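Hydrogenase-specific maturation endopeptidase (Thermococcus kodakarensis, PDB 5IJA) probably acts as an endopeptidase in the maturation of [NiFe] hydrogenase. Local coordinates at residues N45-N48 / G49-R52. Residues are numbered along the deposited sequence; the frame is centred on the assembly and turned at random.
Sequences NHYN and GEER
Tyr47 and Glu50 show how a turn within a loop can brace itself by trading bonds between side chain and backbone: the two side chains run past each other in opposite directions, Tyr47 to the carbonyl of Glu50 and Glu50 to the N-H of Asn48. The phenol hydroxyl of Tyr47 donates to Glu50 O at 2.6 Å, tilted 25° from the carbonyl plane. In return Glu50 OE1 accepts the backbone N-H of Asn48 at 2.8 Å through its syn lone pair, the bond bent modestly to 156°. Glu50 can turn back because its chain folds at chi2, bringing OE1 also to 3.2 Å from Tyr47 CD1, with ring and carboxylate planes 58° apart. Packing is tight at Gly49, whose N sits over the centre of one Tyr47 face, 3.3 Å above the plane; CG of Tyr47 lies anti to its own N, which places the ring against the backbone of Gly49. The loop leads from strand 33-37 into strand 52-59 of the mixed, mainly parallel sheet of this alpha/beta protease fold, and Leu4 of the neighbouring strand 3-8 touches both Tyr47 and Glu50, while helix 105-109 meets the tyrosine through Arg106 and Leu107. The other side is looser and wetter: a water donates to both His46 O and Glu50 OE2, each at 2.7 Å, and CB of the exposed Asn48 comes within 3.5 Å of Glu50 OE2.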
ATOM      1  N   ASN A  45       3.174 -12.372 -11.898  1.00 39.99           N
ATOM      2  CA  ASN A  45       4.352 -12.285 -12.751  1.00 47.73           C
ATOM      3  C   ASN A  45       5.583 -11.692 -12.068  1.00 47.97           C
ATOM      4  O   ASN A  45       6.695 -11.772 -12.598  1.00 48.02           O
ATOM      5  CB  ASN A  45       4.025 -11.463 -14.000  1.00 50.17           C
ATOM      6  CG  ASN A  45       3.043 -12.161 -14.909  1.00 56.67           C
ATOM      7  OD1 ASN A  45       3.143 -13.368 -15.125  1.00 56.90           O
ATOM      8  ND2 ASN A  45       2.087 -11.411 -15.449  1.00 55.33           N
ATOM      9  N   HIS A  46       5.399 -11.102 -10.893  1.00 40.57           N
ATOM     10  CA  HIS A  46       6.463 -10.303 -10.303  1.00 31.68           C
ATOM     11  C   HIS A  46       7.105 -10.917  -9.051  1.00 38.84           C
ATOM     12  O   HIS A  46       8.299 -10.744  -8.802  1.00 37.67           O
ATOM     13  CB  HIS A  46       5.918  -8.914  -9.962  1.00 35.83           C
ATOM     14  CG  HIS A  46       6.971  -7.946  -9.515  1.00 39.75           C
ATOM     15  ND1 HIS A  46       7.698  -7.174 -10.396  1.00 40.73           N
ATOM     16  CD2 HIS A  46       7.429  -7.636  -8.279  1.00 38.81           C
ATOM     17  CE1 HIS A  46       8.550  -6.422  -9.723  1.00 37.94           C
ATOM     18  NE2 HIS A  46       8.413  -6.688  -8.437  1.00 39.73           N
ATOM     19  N   TYR A  47       6.303 -11.604  -8.247  1.00 35.28           N
ATOM     20  CA  TYR A  47       6.778 -12.110  -6.960  1.00 33.04           C
ATOM     21  C   TYR A  47       7.966 -13.051  -7.130  1.00 36.38           C
ATOM     22  O   TYR A  47       7.962 -13.903  -8.019  1.00 38.42           O
ATOM     23  CB  TYR A  47       5.653 -12.834  -6.223  1.00 32.09           C
ATOM     24  CG  TYR A  47       6.077 -13.307  -4.844  1.00 33.68           C
ATOM     25  CD1 TYR A  47       6.420 -12.395  -3.855  1.00 33.89           C
ATOM     26  CD2 TYR A  47       6.110 -14.660  -4.531  1.00 32.96           C
ATOM     27  CE1 TYR A  47       6.819 -12.817  -2.597  1.00 32.04           C
ATOM     28  CE2 TYR A  47       6.508 -15.093  -3.274  1.00 29.40           C
ATOM     29  CZ  TYR A  47       6.850 -14.169  -2.313  1.00 31.47           C
ATOM     30  OH  TYR A  47       7.239 -14.590  -1.060  1.00 30.92           O
ATOM     31  N   ASN A  48       8.974 -12.893  -6.279  1.00 32.73           N
ATOM     32  CA  ASN A  48      10.195 -13.693  -6.364  1.00 38.73           C
ATOM     33  C   ASN A  48      10.642 -14.214  -5.002  1.00 41.47           C
ATOM     34  O   ASN A  48      11.839 -14.266  -4.699  1.00 37.87           O
ATOM     35  CB  ASN A  48      11.317 -12.867  -7.007  1.00 41.71           C
ATOM     36  CG  ASN A  48      12.524 -13.715  -7.410  1.00 50.82           C
ATOM     37  OD1 ASN A  48      12.382 -14.852  -7.864  1.00 42.52           O
ATOM     38  ND2 ASN A  48      13.717 -13.161  -7.232  1.00 48.93           N
ATOM     39  N   GLY A  49       9.678 -14.580  -4.162  1.00 35.97           N
ATOM     40  CA  GLY A  49       9.996 -15.209  -2.884  1.00 35.46           C
ATOM     41  C   GLY A  49      10.337 -14.257  -1.749  1.00 33.88           C
ATOM     42  O   GLY A  49      10.834 -14.684  -0.695  1.00 35.62           O
ATOM     43  N   GLU A  50      10.058 -12.969  -1.945  1.00 32.69           N
ATOM     44  CA  GLU A  50      10.375 -11.956  -0.939  1.00 32.38           C
ATOM     45  C   GLU A  50       9.703 -12.326   0.367  1.00 34.98           C
ATOM     46  O   GLU A  50       8.586 -12.829   0.364  1.00 34.11           O
ATOM     47  CB  GLU A  50       9.938 -10.555  -1.382  1.00 34.11           C
ATOM     48  CG  GLU A  50      10.751  -9.947  -2.510  1.00 36.54           C
ATOM     49  CD  GLU A  50      10.407 -10.491  -3.883  1.00 35.79           C
ATOM     50  OE1 GLU A  50       9.417 -11.240  -4.037  1.00 35.07           O
ATOM     51  OE2 GLU A  50      11.140 -10.158  -4.834  1.00 42.94           O
ATOM     52  N   GLU A  51      10.410 -12.114   1.477  1.00 34.38           N
ATOM     53  CA  GLU A  51       9.933 -12.587   2.770  1.00 33.59           C
ATOM     54  C   GLU A  51       9.122 -11.531   3.509  1.00 34.30           C
ATOM     55  O   GLU A  51       8.489 -11.835   4.517  1.00 32.73           O
ATOM     56  CB  GLU A  51      11.113 -13.033   3.648  1.00 40.94           C
ATOM     57  CG  GLU A  51      11.971 -14.157   3.041  1.00 44.10           C
ATOM     58  CD  GLU A  51      13.273 -13.656   2.417  1.00 54.17           C
ATOM     59  OE1 GLU A  51      13.282 -12.561   1.805  1.00 49.35           O
ATOM     60  OE2 GLU A  51      14.299 -14.358   2.550  1.00 56.34           O
ATOM     61  N   ARG A  52       9.186 -10.291   3.024  1.00 32.41           N
ATOM     62  CA  ARG A  52       8.431  -9.184   3.588  1.00 32.00           C
ATOM     63  C   ARG A  52       7.737  -8.452   2.454  1.00 32.32           C
ATOM     64  O   ARG A  52       8.351  -8.200   1.412  1.00 30.77           O
ATOM     65  CB  ARG A  52       9.331  -8.229   4.363  1.00 31.40           C
ATOM     66  CG  ARG A  52       8.583  -7.096   5.077  1.00 32.55           C
ATOM     67  CD  ARG A  52       9.550  -6.290   5.948  1.00 37.30           C
ATOM     68  NE  ARG A  52      10.119  -7.143   6.995  1.00 43.33           N
ATOM     69  CZ  ARG A  52      11.245  -6.881   7.657  1.00 49.45           C
ATOM     70  NH1 ARG A  52      11.945  -5.790   7.385  1.00 46.12           N
ATOM     71  NH2 ARG A  52      11.681  -7.722   8.586  1.00 50.19           N
TER
HETATM   72  O   HOH W   1      10.033  -9.400  -7.233  1.00 39.75           O